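Long-range contacts in versicolorin reductase (Brucella melitensis, PDB 4NIM), which probably catalyses NAD(P)-dependent oxidation or reduction as a member of the short-chain dehydrogenase/reductase family, although its substrate is not established: residues Val149-Met154 with Leu194-Met199; Leu176-Ala181 with Gly254-Phe259; Met154-Gly159 with Ser262-Tyr267; Gly102-Gly107 with Ala164-Ser169. All blocks are in the same frame, centred on the assembly; numbering follows the deposited sequence. Where two conformers were deposited one is given.

Contact 1: Val149-Met154 with Leu194-Met199; sequences VNVSSM and LNIGWM
V151 and I196 show how neighbouring parallel strands divide their labour between two faces: their side chains project from the same face of the sheet and cross obliquely, V151 CG1 meeting I196 CD1 at 3.7 Å. I196 brings that methyl there because CG1 lies between its backbone N and carbonyl carbon (chi1 62°), which puts CG1 near S152 O and carries CD1 to V151. The other face is polar. N195 swings its amide across the neighbouring strand, past the CB of S152, until ND2 donates to S153 O at 3.1 Å. The donor stands above the carbonyl plane, and S152 OG, though near, is not bonded to ND2. Instead D174 takes both groups, OD1 with S152 OG and OD2 with N195 ND2, while S193 OG meets N195 OD1; the amide is fixed at both ends. Beyond N195 the side chain of M154 runs alongside the opposite strand, with SD 3.3 Å from N195 O.

The backbones pair in parallel fashion, although the segment axes diverge by 37°. L194 N donates to N150 O and S152 N to L194 O, each at 2.9 Å, then I196 N to S152 O and M154 N to I196 O. A water links S153 OG to I196 O, and S153 OG also meets S155 N.

These strands, 147-153 and 190-196, are joined through helix 164-183 as a beta-alpha-beta unit of the Rossmann fold. That helix supplies D174 and covers the face of S152 and N195; helix 234-245 packs on L194, strand 96-99 flanks 147-153 toward mid-sheet, and 256-259 flanks 190-196 at the edge.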
loop_
_atom_site.group_PDB
_atom_site.type_symbol
_atom_site.label_atom_id
_atom_site.label_comp_id
_atom_site.label_asym_id
_atom_site.label_seq_id
_atom_site.Cartn_x
_atom_site.Cartn_y
_atom_site.Cartn_z
ATOM N N VAL A 149 -2.508 4.446 4.053
ATOM C CA VAL A 149 -2.371 3.027 4.477
ATOM C C VAL A 149 -1.231 2.426 3.666
ATOM O O VAL A 149 -1.265 2.381 2.436
ATOM C CB VAL A 149 -3.637 2.197 4.307
ATOM C CG1 VAL A 149 -3.435 0.766 4.823
ATOM C CG2 VAL A 149 -4.829 2.841 5.010
ATOM N N ASN A 150 -0.159 2.067 4.355
ATOM C CA ASN A 150 0.931 1.343 3.745
ATOM C C ASN A 150 0.745 -0.166 3.886
ATOM O O ASN A 150 0.486 -0.662 4.997
ATOM C CB ASN A 150 2.240 1.771 4.389
ATOM C CG ASN A 150 2.551 3.227 4.100
ATOM O OD1 ASN A 150 2.212 3.711 3.014
ATOM N ND2 ASN A 150 3.151 3.929 5.054
ATOM N N VAL A 151 0.863 -0.899 2.795
ATOM C CA VAL A 151 0.775 -2.356 2.880
ATOM C C VAL A 151 2.223 -2.885 2.977
ATOM O O VAL A 151 2.986 -2.851 2.004
ATOM C CB VAL A 151 0.072 -2.969 1.703
ATOM C CG1 VAL A 151 0.013 -4.511 1.838
ATOM C CG2 VAL A 151 -1.376 -2.420 1.602
ATOM N N SER A 152 2.593 -3.313 4.167
ATOM C CA SER A 152 3.909 -3.832 4.429
ATOM C C SER A 152 3.766 -5.348 4.638
ATOM O O SER A 152 2.862 -5.957 4.081
ATOM C CB SER A 152 4.524 -3.149 5.638
ATOM O OG SER A 152 5.860 -3.559 5.833
ATOM N N SER A 153 4.727 -5.971 5.329
ATOM C CA SER A 153 4.795 -7.422 5.369
ATOM C C SER A 153 5.042 -7.962 6.758
ATOM O O SER A 153 5.682 -7.308 7.587
ATOM C CB SER A 153 5.920 -7.859 4.408
ATOM O OG SER A 153 6.121 -9.258 4.426
ATOM N N MET A 154 4.667 -9.221 6.991
ATOM C CA MET A 154 5.074 -9.925 8.214
ATOM C C MET A 154 6.571 -10.160 8.236
ATOM O O MET A 154 7.142 -10.505 9.249
ATOM C CB MET A 154 4.352 -11.275 8.374
ATOM C CG MET A 154 2.883 -11.108 8.690
ATOM S SD MET A 154 2.490 -10.286 10.265
ATOM C CE MET A 154 3.041 -11.443 11.470
ATOM N N LEU A 194 -0.405 -1.936 7.437
ATOM C CA LEU A 194 -0.995 -3.243 7.555
ATOM C C LEU A 194 0.041 -4.240 7.072
ATOM O O LEU A 194 0.460 -4.188 5.907
ATOM C CB LEU A 194 -2.297 -3.344 6.738
ATOM C CG LEU A 194 -3.057 -4.647 6.986
ATOM C CD1 LEU A 194 -3.679 -4.659 8.374
ATOM C CD2 LEU A 194 -4.139 -4.823 5.912
ATOM N N ASN A 195 0.479 -5.127 7.967
ATOM C CA ASN A 195 1.635 -5.964 7.672
ATOM C C ASN A 195 1.138 -7.367 7.377
ATOM O O ASN A 195 0.844 -8.141 8.291
ATOM C CB ASN A 195 2.675 -5.971 8.791
ATOM C CG ASN A 195 3.410 -4.652 8.907
ATOM O OD1 ASN A 195 2.776 -3.599 9.032
ATOM N ND2 ASN A 195 4.743 -4.709 8.918
ATOM N N ILE A 196 1.093 -7.693 6.101
ATOM C CA ILE A 196 0.378 -8.880 5.650
ATOM C C ILE A 196 1.261 -10.070 5.399
ATOM O O ILE A 196 2.486 -9.975 5.155
ATOM C CB ILE A 196 -0.495 -8.601 4.387
ATOM C CG1 ILE A 196 0.354 -8.174 3.182
ATOM C CG2 ILE A 196 -1.556 -7.573 4.689
ATOM C CD1 ILE A 196 -0.435 -8.182 1.883
ATOM N N GLY A 197 0.638 -11.231 5.562
ATOM C CA GLY A 197 1.206 -12.506 5.141
ATOM C C GLY A 197 1.164 -12.665 3.631
ATOM O O GLY A 197 0.962 -11.703 2.900
ATOM N N TRP A 198 1.336 -13.888 3.173
ATOM C CA TRP A 198 1.401 -14.146 1.735
ATOM C C TRP A 198 -0.020 -14.193 1.140
ATOM O O TRP A 198 -0.948 -14.755 1.733
ATOM C CB TRP A 198 2.119 -15.449 1.470
ATOM C CG TRP A 198 3.550 -15.433 1.852
ATOM C CD1 TRP A 198 4.177 -16.301 2.678
ATOM C CD2 TRP A 198 4.546 -14.496 1.410
ATOM N NE1 TRP A 198 5.526 -15.984 2.785
ATOM C CE2 TRP A 198 5.774 -14.868 2.024
ATOM C CE3 TRP A 198 4.526 -13.378 0.567
ATOM C CZ2 TRP A 198 6.961 -14.162 1.818
ATOM C CZ3 TRP A 198 5.720 -12.662 0.371
ATOM C CH2 TRP A 198 6.912 -13.056 0.999
ATOM N N MET A 199 -0.175 -13.604 -0.030
ATOM C CA MET A 199 -1.503 -13.571 -0.633
ATOM C C MET A 199 -1.777 -14.512 -1.770
ATOM O O MET A 199 -0.886 -14.860 -2.540
ATOM C CB MET A 199 -1.813 -12.180 -1.071
ATOM C CG MET A 199 -2.035 -11.329 0.175
ATOM S SD MET A 199 -3.021 -9.957 -0.350
ATOM C CE MET A 199 -1.790 -9.293 -1.468
HETATM O O HOH W 1 4.304 -11.073 3.110
#

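Contact 2: Leu176-Ala181 with Gly254-Phe259; sequences LTRNVA and GAIVNF
A181 packs against G254, in the turn before strand 256-259. The CB of A181 lies 3.4 Å from G254 N and 3.5 Å from G254 CA, the latter tighter than usual van der Waals contact, and the glycine's lack of a side chain lets the helix come so near. One turn back along the helix, T177 lays its methyl over the same connection: CG2 is 4.0 Å from A255 O and 4.1 Å from I256 CD1. With CG2 anti to the backbone N, its other branch, OG1, is left to N150 ND2 and L173 O.

The packing is that at the edge of a Rossmann-fold sheet. Helix 164-183 makes the crossover between strands 147-153 and 190-196, and here it reaches further, onto the turn that leads into strand 256-259, the outermost strand on that side. In the sheet, strand 190-196 separates 147-153 from 256-259, and its S193 touches both T177 and I256.

Contacts with the guanidinium make the second group. R178, extended from CG to NE, crosses I256 at about a right angle, so that I256 CG1 sits over one face of the flat group, towards its rim, 3.6 Å from NH2. The aliphatic part of R178 also contributes, its CG being 3.9 Å from G254 O.

Polar linkage is indirect, since the segments share no direct hydrogen bond. A water accepts a hydrogen bond from R178 NE at 3.0 Å and donates one to G254 O at 2.6 Å, tying the exposed arginine to the turn.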
loop_
_atom_site.group_PDB
_atom_site.type_symbol
_atom_site.label_atom_id
_atom_site.label_comp_id
_atom_site.label_asym_id
_atom_site.label_seq_id
_atom_site.Cartn_x
_atom_site.Cartn_y
_atom_site.Cartn_z
ATOM N N LEU A 176 9.393 4.289 8.096
ATOM C CA LEU A 176 8.751 5.421 7.414
ATOM C C LEU A 176 7.286 5.698 7.832
ATOM O O LEU A 176 6.926 6.840 8.086
ATOM C CB LEU A 176 8.851 5.226 5.909
ATOM C CG LEU A 176 8.437 6.434 5.080
ATOM C CD1 LEU A 176 9.372 7.601 5.296
ATOM C CD2 LEU A 176 8.322 6.049 3.589
ATOM N N THR A 177 6.513 4.642 8.029
ATOM C CA THR A 177 5.145 4.778 8.509
ATOM C C THR A 177 5.182 5.528 9.831
ATOM O O THR A 177 4.437 6.490 10.016
ATOM C CB THR A 177 4.464 3.399 8.700
ATOM O OG1 THR A 177 4.308 2.744 7.413
ATOM C CG2 THR A 177 3.102 3.544 9.439
ATOM N N ARG A 178 6.075 5.134 10.740
ATOM C CA ARG A 178 6.090 5.780 12.050
ATOM C C ARG A 178 6.620 7.190 11.951
ATOM O O ARG A 178 6.089 8.105 12.569
ATOM C CB ARG A 178 6.889 4.987 13.066
ATOM C CG ARG A 178 6.259 3.633 13.408
ATOM C CD ARG A 178 6.949 3.190 14.652
ATOM N NE ARG A 178 6.464 1.952 15.215
ATOM C CZ ARG A 178 7.029 0.763 15.062
ATOM N NH1 ARG A 178 8.122 0.602 14.282
ATOM N NH2 ARG A 178 6.441 -0.268 15.680
ATOM N N ASN A 179 7.665 7.383 11.160
ATOM C CA ASN A 179 8.270 8.734 11.007
ATOM C C ASN A 179 7.265 9.711 10.446
ATOM O O ASN A 179 7.079 10.834 10.948
ATOM C CB ASN A 179 9.514 8.654 10.107
ATOM C CG ASN A 179 10.228 9.976 10.005
ATOM O OD1 ASN A 179 9.786 10.851 9.287
ATOM N ND2 ASN A 179 11.393 10.096 10.701
ATOM N N VAL A 180 6.614 9.316 9.378
ATOM C CA VAL A 180 5.637 10.203 8.724
ATOM C C VAL A 180 4.467 10.450 9.668
ATOM O O VAL A 180 4.130 11.599 9.907
ATOM C CB VAL A 180 5.219 9.699 7.337
ATOM C CG1 VAL A 180 4.193 10.629 6.731
ATOM C CG2 VAL A 180 6.439 9.592 6.415
ATOM N N ALA A 181 3.906 9.394 10.256
ATOM C CA ALA A 181 2.792 9.572 11.193
ATOM C C ALA A 181 3.124 10.605 12.244
ATOM O O ALA A 181 2.313 11.489 12.533
ATOM C CB ALA A 181 2.396 8.289 11.859
ATOM N N GLY A 254 0.286 5.808 12.957
ATOM C CA GLY A 254 1.578 5.248 13.352
ATOM C C GLY A 254 1.496 3.783 13.765
ATOM O O GLY A 254 2.465 3.210 14.219
ATOM N N ALA A 255 0.353 3.164 13.528
ATOM C CA ALA A 255 0.177 1.773 13.950
ATOM C C ALA A 255 0.797 0.865 12.941
ATOM O O ALA A 255 0.789 1.167 11.746
ATOM C CB ALA A 255 -1.291 1.464 14.144
ATOM N N ILE A 256 1.377 -0.227 13.440
ATOM C CA ILE A 256 1.919 -1.326 12.633
ATOM C C ILE A 256 1.030 -2.510 12.976
ATOM O O ILE A 256 1.090 -3.029 14.082
ATOM C CB ILE A 256 3.404 -1.634 13.020
ATOM C CG1 ILE A 256 4.333 -0.434 12.786
ATOM C CG2 ILE A 256 3.901 -2.888 12.281
ATOM C CD1 ILE A 256 4.278 0.193 11.426
ATOM N N VAL A 257 0.077 -2.836 12.092
ATOM C CA VAL A 257 -0.952 -3.808 12.373
ATOM C C VAL A 257 -0.631 -5.111 11.622
ATOM O O VAL A 257 -0.740 -5.201 10.377
ATOM C CB VAL A 257 -2.309 -3.257 11.918
ATOM C CG1 VAL A 257 -3.435 -4.210 12.252
ATOM C CG2 VAL A 257 -2.535 -1.850 12.517
ATOM N N ASN A 258 -0.263 -6.117 12.364
ATOM C CA ASN A 258 0.066 -7.426 11.780
ATOM C C ASN A 258 -1.196 -8.130 11.352
ATOM O O ASN A 258 -2.140 -8.245 12.124
ATOM C CB ASN A 258 0.806 -8.283 12.761
ATOM C CG ASN A 258 2.141 -7.703 13.140
ATOM O OD1 ASN A 258 2.294 -7.061 14.201
ATOM N ND2 ASN A 258 3.068 -7.799 12.255
ATOM N N PHE A 259 -1.180 -8.664 10.151
ATOM C CA PHE A 259 -2.339 -9.310 9.577
ATOM C C PHE A 259 -1.920 -10.610 8.947
ATOM O O PHE A 259 -1.572 -10.643 7.785
ATOM C CB PHE A 259 -2.997 -8.410 8.553
ATOM C CG PHE A 259 -4.378 -8.851 8.156
ATOM C CD1 PHE A 259 -4.556 -9.791 7.146
ATOM C CD2 PHE A 259 -5.491 -8.376 8.816
ATOM C CE1 PHE A 259 -5.833 -10.234 6.771
ATOM C CE2 PHE A 259 -6.782 -8.788 8.440
ATOM C CZ PHE A 259 -6.941 -9.750 7.447
HETATM O O HOH W 2 3.612 1.788 16.057
#

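Contact 3: Met154-Gly159 with Ser262-Tyr267; sequences MSSMGG and SVWGAY
Two loops leaving the carboxyl ends of Rossmann-fold strands 147-153 and 256-259 meet through a Met-aromatic contact, in which the indole of W264 lies between M154 and M157. The tryptophan follows V263 in a type II beta turn that closes at A266, and it points its ring at the other loop. M154, bent at chi2 and chi3 (-63° and -67°), folds its methyl over one face: CE is 4.1 Å from the centroid of the five-membered ring, while SD lies obliquely to it. On the opposite face M157 CB stands 4.1 Å from the centroid of the six-membered ring, close to its normal. M157 was deposited in two conformers, so its contacts with the ring, the sulfur contact included, hold for one of them.

The ring is also fixed in its plane. W264 NE1 donates to M154 O at 2.8 Å with an N-H...O angle of 158°, the acceptor lying in the ring plane, fixing the indole's rotation. S156 OG approaches the edge, 3.3 Å from W264 CH2, but its bonds go to D174 OD2 and S153 O. The methyl CE of M154 also meets S262 OG, 3.4 Å away, whose hydrogen-bond partner is D260 OD2.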
loop_
_atom_site.group_PDB
_atom_site.type_symbol
_atom_site.label_atom_id
_atom_site.label_comp_id
_atom_site.label_asym_id
_atom_site.label_seq_id
_atom_site.Cartn_x
_atom_site.Cartn_y
_atom_site.Cartn_z
ATOM N N MET A 154 4.667 -9.221 6.991
ATOM C CA MET A 154 5.074 -9.925 8.214
ATOM C C MET A 154 6.571 -10.160 8.236
ATOM O O MET A 154 7.142 -10.505 9.249
ATOM C CB MET A 154 4.352 -11.275 8.374
ATOM C CG MET A 154 2.883 -11.108 8.690
ATOM S SD MET A 154 2.490 -10.286 10.265
ATOM C CE MET A 154 3.041 -11.443 11.470
ATOM N N SER A 155 7.214 -10.020 7.074
ATOM C CA SER A 155 8.646 -10.147 6.943
ATOM C C SER A 155 9.466 -8.931 7.400
ATOM O O SER A 155 10.725 -8.989 7.458
ATOM C CB SER A 155 8.973 -10.448 5.465
ATOM O OG SER A 155 8.446 -11.662 5.047
ATOM N N SER A 156 8.784 -7.862 7.830
ATOM C CA SER A 156 9.435 -6.591 8.014
ATOM C C SER A 156 10.312 -6.482 9.255
ATOM O O SER A 156 11.054 -5.519 9.391
ATOM C CB SER A 156 8.379 -5.501 8.029
ATOM O OG SER A 156 7.637 -5.528 9.207
ATOM N N MET A 157 10.202 -7.423 10.192
ATOM C CA MET A 157 11.071 -7.383 11.343
ATOM C C MET A 157 12.437 -8.024 11.060
ATOM O O MET A 157 13.426 -7.621 11.627
ATOM C CB MET A 157 10.408 -8.054 12.546
ATOM C CG MET A 157 11.352 -8.240 13.693
ATOM S SD MET A 157 10.459 -8.767 15.174
ATOM C CE MET A 157 9.340 -7.417 15.446
ATOM N N GLY A 158 12.478 -9.052 10.219
ATOM C CA GLY A 158 13.701 -9.777 9.957
ATOM C C GLY A 158 13.411 -10.669 8.770
ATOM O O GLY A 158 13.923 -10.440 7.684
ATOM N N GLY A 159 12.565 -11.664 8.980
ATOM C CA GLY A 159 12.066 -12.469 7.874
ATOM C C GLY A 159 12.963 -13.559 7.382
ATOM O O GLY A 159 13.848 -14.044 8.127
ATOM N N SER A 262 0.171 -15.857 11.883
ATOM C CA SER A 262 1.475 -16.004 12.542
ATOM C C SER A 262 1.623 -14.783 13.449
ATOM O O SER A 262 0.858 -13.809 13.321
ATOM C CB SER A 262 2.592 -16.088 11.536
ATOM O OG SER A 262 2.908 -14.818 10.918
ATOM N N VAL A 263 2.608 -14.833 14.347
ATOM C CA VAL A 263 2.700 -13.878 15.427
ATOM C C VAL A 263 4.188 -13.643 15.697
ATOM O O VAL A 263 4.907 -14.568 16.023
ATOM C CB VAL A 263 1.991 -14.424 16.703
ATOM C CG1 VAL A 263 2.197 -13.414 17.841
ATOM C CG2 VAL A 263 0.468 -14.610 16.453
ATOM N N TRP A 264 4.662 -12.420 15.499
ATOM C CA TRP A 264 6.062 -12.112 15.757
ATOM C C TRP A 264 6.486 -12.501 17.162
ATOM O O TRP A 264 5.799 -12.187 18.147
ATOM C CB TRP A 264 6.294 -10.607 15.555
ATOM C CG TRP A 264 6.355 -10.171 14.150
ATOM C CD1 TRP A 264 6.454 -10.957 13.048
ATOM C CD2 TRP A 264 6.351 -8.822 13.689
ATOM N NE1 TRP A 264 6.542 -10.180 11.921
ATOM C CE2 TRP A 264 6.456 -8.860 12.285
ATOM C CE3 TRP A 264 6.228 -7.581 14.322
ATOM C CZ2 TRP A 264 6.469 -7.703 11.498
ATOM C CZ3 TRP A 264 6.217 -6.388 13.511
ATOM C CH2 TRP A 264 6.365 -6.474 12.120
ATOM N N GLY A 265 7.641 -13.160 17.258
ATOM C CA GLY A 265 8.232 -13.552 18.504
ATOM C C GLY A 265 7.552 -14.701 19.228
ATOM O O GLY A 265 7.850 -14.934 20.381
ATOM N N ALA A 266 6.635 -15.412 18.556
ATOM C CA ALA A 266 5.937 -16.517 19.134
ATOM C C ALA A 266 6.131 -17.736 18.230
ATOM O O ALA A 266 6.199 -17.628 16.999
ATOM C CB ALA A 266 4.447 -16.163 19.285
ATOM N N TYR A 267 6.201 -18.906 18.864
ATOM C CA TYR A 267 6.622 -20.148 18.190
ATOM C C TYR A 267 6.571 -21.283 19.175
ATOM O O TYR A 267 6.499 -21.049 20.360
ATOM C CB TYR A 267 8.057 -20.043 17.675
ATOM C CG TYR A 267 9.017 -19.363 18.616
ATOM C CD1 TYR A 267 9.565 -20.038 19.678
ATOM C CD2 TYR A 267 9.376 -17.997 18.439
ATOM C CE1 TYR A 267 10.486 -19.420 20.548
ATOM C CE2 TYR A 267 10.257 -17.390 19.309
ATOM C CZ TYR A 267 10.781 -18.093 20.378
ATOM O OH TYR A 267 11.691 -17.493 21.224
#

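Contact 4: Gly102-Gly107 with Ala164-Ser169; sequences GLTDRG and AAYCAS
Y166 presses the edge of its ring against the backbone of L103, and this is the dense part of the contact. L103 O lies in the ring plane, 3.3 Å from Y166 CD1 and 3.4 Å from CE1, so the carbonyl oxygen faces ring C-H groups and not the pi cloud. Its chi1 of 166° turns the tyrosine ring away from the backbone N, toward the loop; T104 runs beside it, pointing the same way, and brings CG2 to 3.9 Å from Y166 CE1. The phenol OH continues to S153 OG in a weak hydrogen bond. Y166 opens the YxxxK sequence motif of short-chain dehydrogenases, consistent with the catalytic tyrosine of relatives.

Toward the start of helix 164-183 the packing gives way to water. One direct bond remains, from A164 N to G107 O at 3.0 Å, nearly in line with the carbonyl. A second amide of the first turn, A165 N, reaches the same oxygen only through a water, which donates to G107 O at 2.7 Å. Another water joins Y166 N to D105 O, whose side chain turns elsewhere, into a salt bridge with R119.

Three successive amides at the amino end of the helix, which have no preceding turn to bond to, are therefore met by loop carbonyls directly or through water. The partial positive charge of that helix end would probably polarise the carbonyls of D105 and G107.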
loop_
_atom_site.group_PDB
_atom_site.type_symbol
_atom_site.label_atom_id
_atom_site.label_comp_id
_atom_site.label_asym_id
_atom_site.label_seq_id
_atom_site.Cartn_x
_atom_site.Cartn_y
_atom_site.Cartn_z
ATOM N N GLY A 102 3.599 -3.771 -4.619
ATOM C CA GLY A 102 4.848 -4.243 -4.066
ATOM C C GLY A 102 5.481 -5.224 -4.998
ATOM O O GLY A 102 4.807 -5.814 -5.803
ATOM N N LEU A 103 6.783 -5.406 -4.869
ATOM C CA LEU A 103 7.467 -6.425 -5.590
ATOM C C LEU A 103 7.920 -7.458 -4.587
ATOM O O LEU A 103 8.319 -7.126 -3.477
ATOM C CB LEU A 103 8.743 -5.883 -6.224
ATOM C CG LEU A 103 8.761 -5.170 -7.534
ATOM C CD1 LEU A 103 10.242 -4.898 -7.891
ATOM C CD2 LEU A 103 8.060 -6.001 -8.606
ATOM N N THR A 104 7.950 -8.710 -5.017
ATOM C CA THR A 104 8.388 -9.785 -4.157
ATOM C C THR A 104 9.569 -10.612 -4.747
ATOM O O THR A 104 9.721 -11.785 -4.420
ATOM C CB THR A 104 7.213 -10.740 -3.898
ATOM O OG1 THR A 104 6.818 -11.277 -5.155
ATOM C CG2 THR A 104 6.038 -10.016 -3.250
ATOM N N ASP A 105 10.396 -9.993 -5.583
ATOM C CA ASP A 105 11.623 -10.623 -6.084
ATOM C C ASP A 105 12.449 -11.236 -4.945
ATOM O O ASP A 105 12.629 -10.624 -3.895
ATOM C CB ASP A 105 12.540 -9.620 -6.813
ATOM C CG ASP A 105 11.926 -9.079 -8.093
ATOM O OD1 ASP A 105 10.702 -8.853 -8.096
ATOM O OD2 ASP A 105 12.664 -8.907 -9.097
ATOM N N ARG A 106 12.965 -12.430 -5.227
ATOM C CA ARG A 106 13.702 -13.248 -4.284
ATOM C C ARG A 106 15.203 -13.139 -4.442
ATOM O O ARG A 106 15.698 -12.847 -5.517
ATOM C CB ARG A 106 13.289 -14.722 -4.482
ATOM C CG ARG A 106 11.830 -14.952 -4.088
ATOM C CD ARG A 106 11.220 -16.212 -4.667
ATOM N NE ARG A 106 11.237 -16.033 -6.121
ATOM C CZ ARG A 106 11.820 -16.833 -7.022
ATOM N NH1 ARG A 106 12.386 -17.985 -6.664
ATOM N NH2 ARG A 106 11.809 -16.471 -8.307
ATOM N N GLY A 107 15.917 -13.474 -3.380
ATOM C CA GLY A 107 17.345 -13.531 -3.400
ATOM C C GLY A 107 17.879 -13.668 -2.004
ATOM O O GLY A 107 17.310 -13.107 -1.036
ATOM N N ALA A 164 16.065 -11.681 1.300
ATOM C CA ALA A 164 16.738 -10.757 2.174
ATOM C C ALA A 164 16.455 -9.312 1.882
ATOM O O ALA A 164 16.139 -8.560 2.816
ATOM C CB ALA A 164 18.263 -10.995 2.193
ATOM N N ALA A 165 16.639 -8.876 0.638
ATOM C CA ALA A 165 16.488 -7.458 0.328
ATOM C C ALA A 165 15.013 -7.032 0.447
ATOM O O ALA A 165 14.716 -5.898 0.919
ATOM C CB ALA A 165 16.991 -7.146 -1.086
ATOM N N TYR A 166 14.132 -7.941 0.081
ATOM C CA TYR A 166 12.667 -7.697 0.195
ATOM C C TYR A 166 12.314 -7.383 1.646
ATOM O O TYR A 166 11.632 -6.398 1.926
ATOM C CB TYR A 166 11.870 -8.920 -0.248
ATOM C CG TYR A 166 10.388 -8.920 0.117
ATOM C CD1 TYR A 166 9.470 -8.365 -0.688
ATOM C CD2 TYR A 166 9.952 -9.510 1.316
ATOM C CE1 TYR A 166 8.092 -8.409 -0.370
ATOM C CE2 TYR A 166 8.631 -9.502 1.700
ATOM C CZ TYR A 166 7.709 -8.981 0.843
ATOM O OH TYR A 166 6.423 -9.024 1.262
ATOM N N CYS A 167 12.842 -8.180 2.572
ATOM C CA CYS A 167 12.500 -7.995 4.001
ATOM C C CYS A 167 12.991 -6.624 4.449
ATOM O O CYS A 167 12.218 -5.861 5.018
ATOM C CB CYS A 167 13.085 -9.070 4.857
ATOM S SG CYS A 167 12.411 -10.707 4.480
ATOM N N ALA A 168 14.256 -6.297 4.141
ATOM C CA ALA A 168 14.788 -4.951 4.463
ATOM C C ALA A 168 13.971 -3.794 3.884
ATOM O O ALA A 168 13.785 -2.757 4.544
ATOM C CB ALA A 168 16.283 -4.870 4.065
ATOM N N SER A 169 13.492 -3.913 2.648
ATOM C CA SER A 169 12.663 -2.864 2.028
ATOM C C SER A 169 11.368 -2.607 2.803
ATOM O O SER A 169 10.924 -1.469 2.888
ATOM C CB SER A 169 12.344 -3.160 0.546
ATOM O OG SER A 169 11.387 -4.212 0.374
HETATM O O HOH W 3 14.479 -10.402 -1.684
HETATM O O HOH W 4 17.208 -10.462 -1.698
#

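In the fold
The four contacts gather around strand 147-153, helix 164-183 and strand 190-196, with centres 11 to 19 Å apart. Along the chain contact 1 crosses each of the others, and contact 4 closes before contact 2 opens, although both use helix 164-183. Contact 2 falls within the span of chain bracketed by contact 3, and these two bring in strand 256-259 and the loop after it. M154 belongs to both contact 1 and contact 3, while S153 and Y166 join contact 1 to contact 4. Contacts 1, 3 and 4 lie toward the carboxyl end of the strands, where SDR enzymes have their active site; contact 2 packs the helix against the start of the edge strand.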